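Beta-galactoside alpha-2,6-sialyltransferase (PDB 2Z4T) probably transfers sialic acid from a CMP-linked donor to the galactose of acceptors such as lactose, forming an alpha-2,6 linkage. Local coordinates at residues Thr476-Pro481 / Val492-Val497; Asn396-Phe401 / Pro441-Gly446; Gln65-Gln70 / Tyr90-Asn95; Leu42-Gln47 / His55-Thr60; Val196-Asn201 / Val210-Glu215. All coordinates share one frame; numbering follows the deposited sequence.

Contact 1: Thr476-Pro481 / Val492-Val497. With PO4 (phosphate ion), chain J.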
# COMPACT_ATOMS: atom_id res chain seq x y z
N THR A 476 -17.71 -4.66 -31.16
CA THR A 476 -16.91 -3.53 -30.72
C THR A 476 -16.91 -3.39 -29.21
O THR A 476 -16.11 -2.64 -28.65
CB THR A 476 -17.39 -2.20 -31.39
OG1 THR A 476 -18.79 -2.30 -31.66
CG2 THR A 476 -16.56 -1.91 -32.71
N ALA A 477 -17.83 -4.10 -28.55
CA ALA A 477 -17.84 -4.19 -27.11
C ALA A 477 -16.58 -4.92 -26.68
O ALA A 477 -15.99 -4.57 -25.65
CB ALA A 477 -19.07 -4.92 -26.63
N LEU A 478 -16.17 -5.90 -27.49
CA LEU A 478 -14.98 -6.72 -27.22
C LEU A 478 -13.71 -5.91 -27.43
O LEU A 478 -12.64 -6.30 -26.99
CB LEU A 478 -14.93 -7.96 -28.12
CG LEU A 478 -15.83 -9.16 -27.78
CD1 LEU A 478 -15.87 -10.18 -28.94
CD2 LEU A 478 -15.42 -9.86 -26.48
N ARG A 479 -13.86 -4.80 -28.12
CA ARG A 479 -12.76 -3.91 -28.41
C ARG A 479 -12.29 -3.15 -27.18
O ARG A 479 -11.18 -2.61 -27.17
CB ARG A 479 -13.18 -2.93 -29.51
CG ARG A 479 -12.66 -3.23 -30.92
CD ARG A 479 -12.52 -4.74 -31.30
NE ARG A 479 -11.30 -5.42 -30.80
CZ ARG A 479 -10.04 -5.06 -31.08
NH1 ARG A 479 -9.77 -4.00 -31.84
NH2 ARG A 479 -9.03 -5.77 -30.58
N SER A 480 -13.13 -3.10 -26.15
CA SER A 480 -12.81 -2.37 -24.93
C SER A 480 -11.46 -2.84 -24.36
O SER A 480 -11.21 -4.05 -24.26
CB SER A 480 -13.95 -2.53 -23.92
OG SER A 480 -13.51 -3.00 -22.67
N PRO A 481 -10.55 -1.89 -24.06
CA PRO A 481 -9.20 -2.19 -23.59
C PRO A 481 -9.14 -3.15 -22.40
O PRO A 481 -8.32 -4.08 -22.37
CB PRO A 481 -8.66 -0.81 -23.21
CG PRO A 481 -9.36 0.10 -24.14
CD PRO A 481 -10.75 -0.43 -24.19
N VAL A 492 -9.39 -14.49 -19.04
CA VAL A 492 -10.65 -14.77 -19.65
C VAL A 492 -10.33 -15.12 -21.10
O VAL A 492 -9.29 -14.71 -21.62
CB VAL A 492 -11.53 -13.50 -19.49
CG1 VAL A 492 -11.29 -12.47 -20.63
CG2 VAL A 492 -12.95 -13.86 -19.36
N LYS A 493 -11.19 -15.90 -21.73
CA LYS A 493 -11.02 -16.25 -23.15
C LYS A 493 -12.03 -15.46 -23.98
O LYS A 493 -13.17 -15.31 -23.56
CB LYS A 493 -11.21 -17.76 -23.35
CG LYS A 493 -9.92 -18.57 -23.18
CD LYS A 493 -10.16 -20.09 -23.17
CE LYS A 493 -9.77 -20.69 -21.80
NZ LYS A 493 -9.90 -22.17 -21.74
N GLU A 494 -11.61 -14.95 -25.14
CA GLU A 494 -12.48 -14.08 -25.93
C GLU A 494 -13.85 -14.70 -26.22
O GLU A 494 -14.88 -14.06 -26.01
CB GLU A 494 -11.82 -13.62 -27.24
CG GLU A 494 -12.45 -12.33 -27.78
CD GLU A 494 -11.95 -11.91 -29.16
OE1 GLU A 494 -12.28 -12.62 -30.14
OE2 GLU A 494 -11.27 -10.84 -29.27
N GLU A 495 -13.87 -15.93 -26.70
CA GLU A 495 -15.13 -16.56 -27.07
C GLU A 495 -16.10 -16.71 -25.88
O GLU A 495 -17.29 -16.92 -26.08
CB GLU A 495 -14.90 -17.90 -27.82
CG GLU A 495 -14.11 -19.00 -27.04
CD GLU A 495 -12.59 -18.72 -26.91
OE1 GLU A 495 -12.08 -17.69 -27.43
OE2 GLU A 495 -11.89 -19.54 -26.25
N ASN A 496 -15.59 -16.57 -24.66
CA ASN A 496 -16.43 -16.67 -23.46
C ASN A 496 -16.67 -15.36 -22.68
O ASN A 496 -17.30 -15.40 -21.61
CB ASN A 496 -15.86 -17.69 -22.47
CG ASN A 496 -15.59 -19.06 -23.10
OD1 ASN A 496 -16.02 -19.37 -24.22
ND2 ASN A 496 -14.85 -19.90 -22.37
N VAL A 497 -16.15 -14.24 -23.17
CA VAL A 497 -16.35 -12.96 -22.49
C VAL A 497 -17.84 -12.72 -22.38
O VAL A 497 -18.57 -12.95 -23.34
CB VAL A 497 -15.73 -11.79 -23.29
CG1 VAL A 497 -16.22 -10.47 -22.79
CG2 VAL A 497 -14.21 -11.84 -23.25
P PO4 J . -13.13 -17.96 -19.77
O1 PO4 J . -13.34 -16.75 -20.65
O2 PO4 J . -11.82 -18.62 -20.12
O3 PO4 J . -13.11 -17.52 -18.31
O4 PO4 J . -14.28 -18.90 -20.03

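Contact 2: Asn396-Phe401 / Pro441-Gly446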
# COMPACT_ATOMS: atom_id res chain seq x y z
N ASN A 396 -25.30 -25.59 -8.14
CA ASN A 396 -25.65 -26.08 -6.81
C ASN A 396 -26.12 -24.90 -5.98
O ASN A 396 -25.82 -23.76 -6.32
CB ASN A 396 -24.43 -26.68 -6.12
CG ASN A 396 -24.18 -28.12 -6.54
OD1 ASN A 396 -24.87 -29.06 -6.10
ND2 ASN A 396 -23.19 -28.30 -7.40
N SER A 397 -26.85 -25.15 -4.90
CA SER A 397 -27.17 -24.07 -3.96
C SER A 397 -25.95 -23.67 -3.12
O SER A 397 -25.21 -24.54 -2.62
CB SER A 397 -28.33 -24.46 -3.06
OG SER A 397 -29.26 -25.24 -3.77
N TYR A 398 -25.77 -22.36 -2.94
CA TYR A 398 -24.65 -21.78 -2.21
C TYR A 398 -25.17 -20.82 -1.18
O TYR A 398 -26.22 -20.24 -1.36
CB TYR A 398 -23.76 -20.96 -3.15
CG TYR A 398 -22.85 -21.78 -4.01
CD1 TYR A 398 -21.51 -21.95 -3.67
CD2 TYR A 398 -23.33 -22.41 -5.16
CE1 TYR A 398 -20.66 -22.71 -4.46
CE2 TYR A 398 -22.50 -23.19 -5.95
CZ TYR A 398 -21.17 -23.33 -5.60
OH TYR A 398 -20.35 -24.09 -6.39
N ASP A 399 -24.42 -20.64 -0.09
CA ASP A 399 -24.61 -19.48 0.75
C ASP A 399 -24.03 -18.28 0.02
O ASP A 399 -22.90 -18.32 -0.50
CB ASP A 399 -23.89 -19.66 2.08
CG ASP A 399 -24.49 -20.79 2.91
OD1 ASP A 399 -25.73 -20.85 3.02
OD2 ASP A 399 -23.70 -21.60 3.46
N LEU A 400 -24.82 -17.21 -0.01
CA LEU A 400 -24.53 -16.03 -0.79
C LEU A 400 -23.77 -15.00 0.05
O LEU A 400 -24.24 -14.61 1.12
CB LEU A 400 -25.85 -15.43 -1.28
CG LEU A 400 -25.81 -14.17 -2.14
CD1 LEU A 400 -24.91 -14.33 -3.36
CD2 LEU A 400 -27.24 -13.82 -2.53
N PHE A 401 -22.61 -14.56 -0.47
CA PHE A 401 -21.74 -13.55 0.15
C PHE A 401 -21.45 -12.42 -0.82
O PHE A 401 -21.38 -12.62 -2.04
CB PHE A 401 -20.43 -14.19 0.61
CG PHE A 401 -20.59 -15.12 1.78
CD1 PHE A 401 -20.23 -14.72 3.06
CD2 PHE A 401 -21.11 -16.39 1.61
CE1 PHE A 401 -20.39 -15.56 4.14
CE2 PHE A 401 -21.28 -17.25 2.69
CZ PHE A 401 -20.93 -16.82 3.97
N PRO A 441 -13.68 -18.26 -0.60
CA PRO A 441 -14.86 -19.13 -0.54
C PRO A 441 -14.67 -20.27 -1.54
O PRO A 441 -13.63 -20.33 -2.20
CB PRO A 441 -15.95 -18.19 -1.02
CG PRO A 441 -15.25 -17.35 -2.03
CD PRO A 441 -13.96 -17.02 -1.35
N ASP A 442 -15.67 -21.14 -1.69
CA ASP A 442 -15.62 -22.17 -2.72
C ASP A 442 -15.80 -21.63 -4.13
O ASP A 442 -15.26 -22.19 -5.08
CB ASP A 442 -16.67 -23.25 -2.47
CG ASP A 442 -16.57 -23.81 -1.10
OD1 ASP A 442 -15.56 -24.50 -0.84
OD2 ASP A 442 -17.47 -23.52 -0.28
N ALA A 443 -16.59 -20.57 -4.29
CA ALA A 443 -16.78 -20.01 -5.63
C ALA A 443 -16.78 -18.51 -5.57
O ALA A 443 -17.36 -17.90 -4.67
CB ALA A 443 -18.09 -20.52 -6.26
N VAL A 444 -16.10 -17.91 -6.54
CA VAL A 444 -16.13 -16.47 -6.71
C VAL A 444 -16.46 -16.11 -8.14
O VAL A 444 -15.92 -16.71 -9.08
CB VAL A 444 -14.87 -15.72 -6.13
CG1 VAL A 444 -13.70 -16.66 -5.74
CG2 VAL A 444 -14.44 -14.52 -6.95
N ALA A 445 -17.40 -15.19 -8.29
CA ALA A 445 -17.78 -14.62 -9.58
C ALA A 445 -18.11 -13.15 -9.38
O ALA A 445 -18.30 -12.69 -8.25
CB ALA A 445 -18.94 -15.37 -10.18
N GLY A 446 -18.16 -12.38 -10.46
CA GLY A 446 -18.44 -10.98 -10.33
C GLY A 446 -18.03 -10.16 -11.53
O GLY A 446 -17.82 -10.68 -12.64

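Contact 3: Gln65-Gln70 / Tyr90-Asn95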
# COMPACT_ATOMS: atom_id res chain seq x y z
N GLN A 65 32.56 13.62 21.17
CA GLN A 65 32.42 13.59 22.63
C GLN A 65 31.04 14.10 23.04
O GLN A 65 30.69 15.23 22.75
CB GLN A 65 33.52 14.43 23.26
CG GLN A 65 34.83 13.75 23.28
CD GLN A 65 34.89 12.71 24.37
OE1 GLN A 65 34.81 13.04 25.55
NE2 GLN A 65 35.02 11.45 23.98
N LEU A 66 30.28 13.27 23.74
CA LEU A 66 28.87 13.60 24.03
C LEU A 66 28.59 13.89 25.50
O LEU A 66 27.54 14.48 25.83
CB LEU A 66 27.93 12.47 23.57
CG LEU A 66 28.00 11.93 22.14
CD1 LEU A 66 26.78 11.03 21.91
CD2 LEU A 66 28.04 13.04 21.11
N LEU A 67 29.51 13.48 26.37
CA LEU A 67 29.32 13.63 27.82
C LEU A 67 29.94 14.93 28.37
O LEU A 67 31.16 15.07 28.50
CB LEU A 67 29.89 12.40 28.52
CG LEU A 67 28.96 11.64 29.45
CD1 LEU A 67 27.57 11.51 28.86
CD2 LEU A 67 29.57 10.28 29.69
N THR A 68 29.07 15.87 28.74
CA THR A 68 29.50 17.26 28.99
C THR A 68 29.75 17.64 30.47
O THR A 68 29.45 18.77 30.87
CB THR A 68 28.52 18.30 28.31
OG1 THR A 68 27.19 18.14 28.83
CG2 THR A 68 28.49 18.14 26.76
N GLU A 69 30.29 16.71 31.26
CA GLU A 69 30.70 16.96 32.68
C GLU A 69 29.61 17.06 33.76
O GLU A 69 29.77 16.48 34.83
CB GLU A 69 31.71 18.12 32.82
CG GLU A 69 33.15 17.64 32.97
CD GLU A 69 34.14 18.73 33.40
OE1 GLU A 69 33.72 19.90 33.66
OE2 GLU A 69 35.36 18.41 33.47
N GLN A 70 28.54 17.82 33.51
CA GLN A 70 27.38 17.77 34.43
C GLN A 70 26.43 16.64 34.03
O GLN A 70 25.57 16.22 34.82
CB GLN A 70 26.68 19.14 34.59
CG GLN A 70 25.81 19.32 35.90
CD GLN A 70 26.52 18.95 37.25
OE1 GLN A 70 25.93 18.28 38.11
NE2 GLN A 70 27.78 19.39 37.43
N TYR A 90 27.70 4.71 19.41
CA TYR A 90 28.31 5.37 20.57
C TYR A 90 28.10 4.50 21.81
O TYR A 90 27.02 3.92 21.99
CB TYR A 90 27.73 6.80 20.75
CG TYR A 90 28.36 7.78 19.80
CD1 TYR A 90 27.97 7.82 18.46
CD2 TYR A 90 29.39 8.62 20.21
CE1 TYR A 90 28.58 8.69 17.56
CE2 TYR A 90 30.01 9.49 19.32
CZ TYR A 90 29.61 9.52 18.01
OH TYR A 90 30.23 10.37 17.13
N CYS A 91 29.13 4.38 22.65
CA CYS A 91 29.08 3.53 23.84
C CYS A 91 29.29 4.32 25.12
O CYS A 91 30.12 5.23 25.18
CB CYS A 91 30.18 2.49 23.79
SG CYS A 91 30.33 1.55 22.29
N PHE A 92 28.55 3.93 26.16
CA PHE A 92 28.63 4.55 27.49
C PHE A 92 28.59 3.46 28.55
O PHE A 92 27.71 2.59 28.53
CB PHE A 92 27.50 5.56 27.68
CG PHE A 92 27.49 6.65 26.65
CD1 PHE A 92 26.75 6.52 25.48
CD2 PHE A 92 28.28 7.78 26.81
CE1 PHE A 92 26.76 7.51 24.50
CE2 PHE A 92 28.31 8.79 25.83
CZ PHE A 92 27.55 8.65 24.67
N ASP A 93 29.55 3.48 29.46
CA ASP A 93 29.60 2.49 30.52
C ASP A 93 29.27 3.12 31.85
O ASP A 93 29.98 4.03 32.29
CB ASP A 93 31.00 1.88 30.61
CG ASP A 93 31.41 1.14 29.36
OD1 ASP A 93 32.40 0.38 29.45
OD2 ASP A 93 30.77 1.32 28.30
N PHE A 94 28.22 2.63 32.50
CA PHE A 94 27.86 3.07 33.86
C PHE A 94 28.43 2.13 34.91
O PHE A 94 28.30 0.91 34.78
CB PHE A 94 26.34 3.15 34.01
CG PHE A 94 25.86 3.30 35.44
CD1 PHE A 94 25.72 4.56 36.01
CD2 PHE A 94 25.50 2.18 36.21
CE1 PHE A 94 25.26 4.70 37.34
CE2 PHE A 94 25.04 2.33 37.53
CZ PHE A 94 24.92 3.58 38.09
N ASN A 95 29.07 2.68 35.94
CA ASN A 95 29.44 1.91 37.14
C ASN A 95 28.86 2.55 38.39
O ASN A 95 28.93 3.76 38.55
CB ASN A 95 30.96 1.78 37.30
CG ASN A 95 31.56 0.72 36.39
OD1 ASN A 95 31.50 -0.48 36.68
ND2 ASN A 95 32.15 1.16 35.27

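Contact 4: Leu42-Gln47 / His55-Thr60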
# COMPACT_ATOMS: atom_id res chain seq x y z
N LEU A 42 18.33 7.74 29.80
CA LEU A 42 18.25 6.32 30.12
C LEU A 42 18.67 6.00 31.53
O LEU A 42 19.74 6.43 31.98
CB LEU A 42 19.13 5.50 29.18
CG LEU A 42 18.68 5.44 27.73
CD1 LEU A 42 19.79 4.83 26.87
CD2 LEU A 42 17.33 4.69 27.55
N GLU A 43 17.85 5.22 32.21
CA GLU A 43 18.16 4.71 33.53
C GLU A 43 19.08 3.52 33.36
O GLU A 43 18.79 2.65 32.55
CB GLU A 43 16.88 4.28 34.25
CG GLU A 43 15.92 5.44 34.58
CD GLU A 43 16.53 6.44 35.57
OE1 GLU A 43 16.28 7.65 35.41
OE2 GLU A 43 17.26 6.01 36.50
N PRO A 44 20.21 3.48 34.09
CA PRO A 44 21.17 2.38 33.94
C PRO A 44 20.73 1.06 34.58
O PRO A 44 21.17 -0.00 34.17
CB PRO A 44 22.40 2.91 34.66
CG PRO A 44 21.89 3.85 35.66
CD PRO A 44 20.65 4.47 35.09
N ILE A 45 19.85 1.15 35.58
CA ILE A 45 19.56 0.06 36.51
C ILE A 45 18.05 -0.19 36.58
O ILE A 45 17.27 0.72 36.29
CB ILE A 45 20.16 0.43 37.91
CG1 ILE A 45 21.28 -0.53 38.29
CG2 ILE A 45 19.14 0.43 39.04
CD1 ILE A 45 22.57 -0.21 37.63
N ASN A 46 17.64 -1.40 36.93
CA ASN A 46 16.21 -1.68 37.22
C ASN A 46 15.85 -2.15 38.64
O ASN A 46 14.84 -2.83 38.81
CB ASN A 46 15.59 -2.62 36.16
CG ASN A 46 14.80 -1.87 35.08
OD1 ASN A 46 13.76 -1.26 35.35
ND2 ASN A 46 15.29 -1.93 33.85
N GLN A 47 16.63 -1.76 39.66
CA GLN A 47 16.43 -2.30 41.03
C GLN A 47 15.64 -1.40 41.99
O GLN A 47 15.43 -1.78 43.16
CB GLN A 47 17.73 -2.77 41.71
CG GLN A 47 18.87 -3.30 40.81
CD GLN A 47 18.47 -4.36 39.78
OE1 GLN A 47 19.12 -4.48 38.74
NE2 GLN A 47 17.41 -5.13 40.06
N HIS A 55 28.72 6.84 41.73
CA HIS A 55 29.08 6.28 40.45
C HIS A 55 29.95 7.00 39.42
O HIS A 55 30.55 8.05 39.67
CB HIS A 55 27.71 6.23 39.76
CG HIS A 55 27.24 7.57 39.28
ND1 HIS A 55 27.15 8.67 40.11
CD2 HIS A 55 26.90 8.01 38.05
CE1 HIS A 55 26.75 9.72 39.41
NE2 HIS A 55 26.60 9.34 38.15
N SER A 56 29.95 6.41 38.22
CA SER A 56 30.64 6.95 37.06
C SER A 56 29.90 6.62 35.76
O SER A 56 29.39 5.50 35.60
CB SER A 56 32.09 6.43 36.98
OG SER A 56 32.14 5.04 36.67
N TRP A 57 29.85 7.60 34.86
CA TRP A 57 29.47 7.41 33.46
C TRP A 57 30.67 7.75 32.57
O TRP A 57 31.36 8.75 32.78
CB TRP A 57 28.33 8.32 33.06
CG TRP A 57 26.96 7.81 33.36
CD1 TRP A 57 26.10 8.27 34.31
CD2 TRP A 57 26.27 6.75 32.66
NE1 TRP A 57 24.92 7.57 34.25
CE2 TRP A 57 24.99 6.63 33.25
CE3 TRP A 57 26.61 5.89 31.60
CZ2 TRP A 57 24.05 5.68 32.83
CZ3 TRP A 57 25.66 4.95 31.16
CH2 TRP A 57 24.39 4.85 31.78
N VAL A 58 30.93 6.90 31.57
CA VAL A 58 32.10 7.08 30.72
C VAL A 58 31.77 6.77 29.27
O VAL A 58 31.26 5.69 28.94
CB VAL A 58 33.29 6.22 31.19
CG1 VAL A 58 34.46 6.36 30.20
CG2 VAL A 58 33.73 6.61 32.59
N GLN A 59 32.06 7.72 28.39
CA GLN A 59 31.95 7.43 26.97
C GLN A 59 33.11 6.53 26.57
O GLN A 59 34.28 6.81 26.84
CB GLN A 59 31.91 8.68 26.11
CG GLN A 59 31.63 8.33 24.67
CD GLN A 59 31.55 9.54 23.79
OE1 GLN A 59 31.91 9.47 22.61
NE2 GLN A 59 31.06 10.64 24.33
N THR A 60 32.75 5.46 25.91
CA THR A 60 33.60 4.33 25.80
C THR A 60 33.86 3.95 24.33
O THR A 60 34.83 3.27 24.02
CB THR A 60 32.98 3.25 26.71
OG1 THR A 60 33.81 3.10 27.87
CG2 THR A 60 32.78 1.96 26.04

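Contact 5: Val196-Asn201 / Val210-Glu215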
# COMPACT_ATOMS: atom_id res chain seq x y z
N VAL A 196 14.78 10.05 2.55
CA VAL A 196 13.36 10.01 2.18
C VAL A 196 13.04 8.84 1.25
O VAL A 196 13.72 8.62 0.24
CB VAL A 196 12.89 11.33 1.51
CG1 VAL A 196 11.44 11.23 1.09
CG2 VAL A 196 13.08 12.50 2.45
N LYS A 197 12.04 8.06 1.63
CA LYS A 197 11.39 7.12 0.70
C LYS A 197 10.03 7.67 0.27
O LYS A 197 9.30 8.25 1.08
CB LYS A 197 11.22 5.77 1.35
CG LYS A 197 12.46 4.93 1.35
CD LYS A 197 12.30 3.83 2.38
CE LYS A 197 12.81 2.47 1.86
NZ LYS A 197 11.72 1.64 1.26
N LEU A 198 9.68 7.49 -1.00
CA LEU A 198 8.40 7.94 -1.50
C LEU A 198 7.67 6.79 -2.15
O LEU A 198 8.30 5.91 -2.78
CB LEU A 198 8.55 9.09 -2.51
CG LEU A 198 9.23 10.39 -2.07
CD1 LEU A 198 9.41 11.31 -3.26
CD2 LEU A 198 8.48 11.12 -0.94
N SER A 199 6.35 6.78 -1.99
CA SER A 199 5.53 5.74 -2.54
C SER A 199 4.23 6.31 -3.09
O SER A 199 3.54 7.08 -2.42
CB SER A 199 5.23 4.66 -1.49
OG SER A 199 4.56 3.56 -2.08
N SER A 200 3.88 5.89 -4.30
CA SER A 200 2.65 6.36 -4.92
C SER A 200 1.98 5.33 -5.79
O SER A 200 2.63 4.45 -6.37
CB SER A 200 2.91 7.61 -5.76
OG SER A 200 1.74 7.97 -6.47
N ASN A 201 0.65 5.46 -5.85
CA ASN A 201 -0.17 5.08 -7.00
C ASN A 201 0.60 5.42 -8.30
O ASN A 201 1.04 6.56 -8.49
CB ASN A 201 -1.51 5.83 -6.91
CG ASN A 201 -2.47 5.51 -8.03
OD1 ASN A 201 -2.18 5.75 -9.21
ND2 ASN A 201 -3.65 5.00 -7.67
N VAL A 210 5.52 14.92 -7.89
CA VAL A 210 6.12 16.13 -8.40
C VAL A 210 6.13 17.27 -7.38
O VAL A 210 7.19 17.84 -7.15
CB VAL A 210 5.54 16.61 -9.77
CG1 VAL A 210 5.99 18.05 -10.08
CG2 VAL A 210 5.96 15.65 -10.89
N PRO A 211 4.98 17.58 -6.74
CA PRO A 211 5.05 18.74 -5.82
C PRO A 211 6.02 18.50 -4.67
O PRO A 211 6.57 19.46 -4.15
CB PRO A 211 3.62 18.88 -5.29
CG PRO A 211 2.78 18.15 -6.26
CD PRO A 211 3.62 17.01 -6.78
N ILE A 212 6.24 17.25 -4.30
CA ILE A 212 7.18 16.93 -3.25
C ILE A 212 8.61 17.06 -3.78
O ILE A 212 9.47 17.69 -3.15
CB ILE A 212 6.99 15.51 -2.71
CG1 ILE A 212 5.59 15.36 -2.10
CG2 ILE A 212 8.11 15.17 -1.69
CD1 ILE A 212 5.15 13.89 -1.93
N LEU A 213 8.87 16.48 -4.95
CA LEU A 213 10.22 16.43 -5.47
C LEU A 213 10.75 17.80 -5.87
O LEU A 213 11.97 18.05 -5.80
CB LEU A 213 10.34 15.41 -6.59
CG LEU A 213 10.25 13.97 -6.06
CD1 LEU A 213 10.04 13.01 -7.20
CD2 LEU A 213 11.49 13.60 -5.24
N LYS A 214 9.87 18.72 -6.25
CA LYS A 214 10.38 20.00 -6.62
C LYS A 214 10.72 20.90 -5.44
O LYS A 214 11.48 21.83 -5.58
CB LYS A 214 9.55 20.67 -7.70
CG LYS A 214 8.22 21.17 -7.34
CD LYS A 214 7.56 21.74 -8.63
CE LYS A 214 7.91 23.21 -8.86
NZ LYS A 214 7.07 23.80 -9.95
N GLU A 215 10.19 20.58 -4.27
CA GLU A 215 10.63 21.23 -3.03
C GLU A 215 11.94 20.63 -2.57
O GLU A 215 12.92 21.35 -2.38
CB GLU A 215 9.59 21.08 -1.92
CG GLU A 215 8.30 21.81 -2.18
CD GLU A 215 8.51 23.28 -2.49
OE1 GLU A 215 9.21 23.96 -1.72
OE2 GLU A 215 7.97 23.74 -3.53

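Contact 1: Thr476-Pro481 / Val492-Val497
The backbone N of Lys-493 gives a nearly straight hydrogen bond (2.6 Å, N-H...O angle 170°) to O1 of a phosphate ion that probably comes from the crystallisation liquor. Here the chain leaves helix 481-488 in a beta-alpha-beta crossover of a GT-B fold, linking parallel strands 460-465 and 498-499. Across the contact the work falls to Leu-478, which enters from the turn before that helix. Its CD2 presses on the branch point of Val-497, with CB at 3.7 Å and CG1 at 3.8 Å, the two side chains sliding past each other in opposite directions. Leucine suits this place because a branched, apolar end can span the 7.9 Å between the CA atoms of Leu-478 and Glu-494, and beta-branched valine offers it a broad surface. Glu-494 adds a looser touch with the aliphatic part of its chain: chi1 of -157° turns CG away from the backbone N and brings it to 4.1 Å from Leu-478 CD2. Beyond CG the chain is extended, and the carboxylate runs on toward the 476-481 side, near the Arg-479 guanidinium but not touching it. Ser-480, with its weak OG bond to Val-483 N, is the N-cap of helix 481-488. After the 3-10 turn 494-496, Val-497 N bonds Glu-494 O at 3.1 Å.

Contact 2: Asn396-Phe401 / Pro441-Gly446
The nearest CA atoms, 8.8 Å apart, belong to Tyr-398, just ahead of strand 399-403, and Ala-443, at the start of strand 443-447; these parallel strands are separated by strand 356-360. The gap is bridged by the tyrosine. With CG anti to the carbonyl carbon (chi1 -78°), its ring reaches across until CE1 stands 3.8 Å from Ala-443 CB. A long flat residue thus meets the smallest side chain that can still offer a methyl group. Asp-442 CB approaches the ring's edge, near its plane, at 4.5 Å from CE1, a looser touch by an exposed residue. The carboxylate of Asp-442 serves another purpose, its OD2 accepting a hydrogen bond from the backbone N of Asn-356. Next to the tyrosine, Asp-399 belongs to a magnesium site shared with Tyr-349, Ser-352, Leu-354 and Asn-356. In the six-stranded parallel sheet of this GT-B domain, Tyr-398 also touches Phe-357 of the intervening strand 356-360 and Ala-443 meets Lys-461 of strand 460-465, while Phe-401 and Pro-441 pack against helix 342-349.

Contact 3: Gln65-Gln70 / Tyr90-Asn95
Residues 65-70, without regular structure, pass over one face of strand 90-95, with CA atoms 8.9 Å apart at Leu-66 and Tyr-90 and 9.1 Å apart at Leu-67 and Phe-92. Side chains make the contact across that spacing. Strand alternation sends Tyr-90 and Phe-92 toward the loop, and CD1 of Leu-66 settles against both rings, over the notch between them. This methyl lies in the plane of the Phe-92 ring, at its edge, 3.7 Å from CZ, and comes obliquely to Tyr-90, 3.9 Å from CD2; the leucine crosses both aromatic side chains at about a right angle. Leu-67 instead slides past Phe-92 in the opposite direction, CD2 reaching ring atom CD2 at 4.0 Å. Branched leucine suits a site where one methyl must rest on two rings at once. The hydroxyl of buried Tyr-90 is satisfied by a hydrogen bond with the backbone N of Gln-64. Cys-91 faces the other way and forms a disulfide with Cys-61 of the adjacent strand. Here the loop leucines and strand aromatics form part of the interior of the immunoglobulin-like beta-sandwich domain.

Contact 4: Leu42-Gln47 / His55-Thr60
Pro-44 and Trp-57 make the tight part of this contact. The proline sets its CB 3.7 Å from CZ2 of the indole, with CH2 and the proline's own CG only slightly farther from their partners, so the six-membered part of the tryptophan receives one side of the pyrrolidine ring. The approach is oblique, and the two side chains cross at about a right angle. Trp-57 gets there by length: its CB does not face the loop, but with CG beside the backbone N (chi1 -86°) the benzo end swings over to it. A compact, rigid proline suits a loop that must present a fixed hydrocarbon surface, and a tryptophan can span the distance that separates the backbones, 9.7 Å between the CA atoms of Pro-44 and Trp-57. The indole N-H is satisfied inside, NE1 bonding Ile-75 O, and Phe-94 meets the same ring with planes at about 55°. Away from this pair the contact thins quickly. Leu-42 contributes mainly its carbonyl O, a distant 4.5 Å from Trp-57 CZ2, while its side chain stays farther off. Glu-43, Asn-46 and Gln-47 are exposed, as polar loop residues can afford to be, and Val-58 and Thr-60 are exposed on strand 52-61. In this domain the tryptophan, turned inward beneath a connecting loop and joined by an aromatic from strand 88-98, its neighbour in the sheet, belongs to the interior of the immunoglobulin-like beta-sandwich.

Contact 5: Val196-Asn201 / Val210-Glu215
Leu-198 reaches from its strand to Ile-212 and Leu-213 on the facing helix. Its CB points at the helix, and chi1 of -60° places CG beside the backbone N, from where the two methyls part. CD1, continuing the extended line of the chain (chi2 174°), meets Leu-213 CD2 at 3.7 Å and Leu-213 CG at 4.0 Å. CD2 goes to the other neighbour, Ile-212 CG2, at 4.1 Å. In both pairs the side chains slide past one another in opposite directions. Strand 194-201, helix 205-216 and strand 222-230 form a beta-alpha-beta unit of a GT-B fold, and a leucine on the helix-facing side of the strand suits it because its fork can address two successive helical residues. Ile-212 also packs on Val-181 of helix 178-190, and Leu-213 on Val-224 of the next strand. The helix is kinked near Pro-211, whose nitrogen has no hydrogen to donate to the preceding turn. At the strand's end the chemistry becomes polar. Ser-200 OG donates to Asn-201 O at 2.6 Å, 26° out of the carbonyl plane, and Asn-201 ND2 bonds both Asp-232 OD2 and Asp-122 OD1.

In the fold
Contacts 3 and 4 sit together in the immunoglobulin-like domain, centres about 9 Å apart, and share neighbouring strands 52-61 and 88-98: Cys-91 O and Thr-60 N probably bond across them. Both are aromatic, with loop residues laid on strand rings. Contact 5 is the most central, about 15 Å from the chain's centre, and wholly aliphatic; its strand is part of the same extended sheet. Contact 2 lies on the other, six-stranded sheet, and contact 1, its centre about 24 Å away, joins the loops flanking helix 481-488 beside edge strand 498-499. Contact 1 is buried and aliphatic, whereas contact 2, only partly buried, joins a tyrosine to an alanine beside a magnesium site.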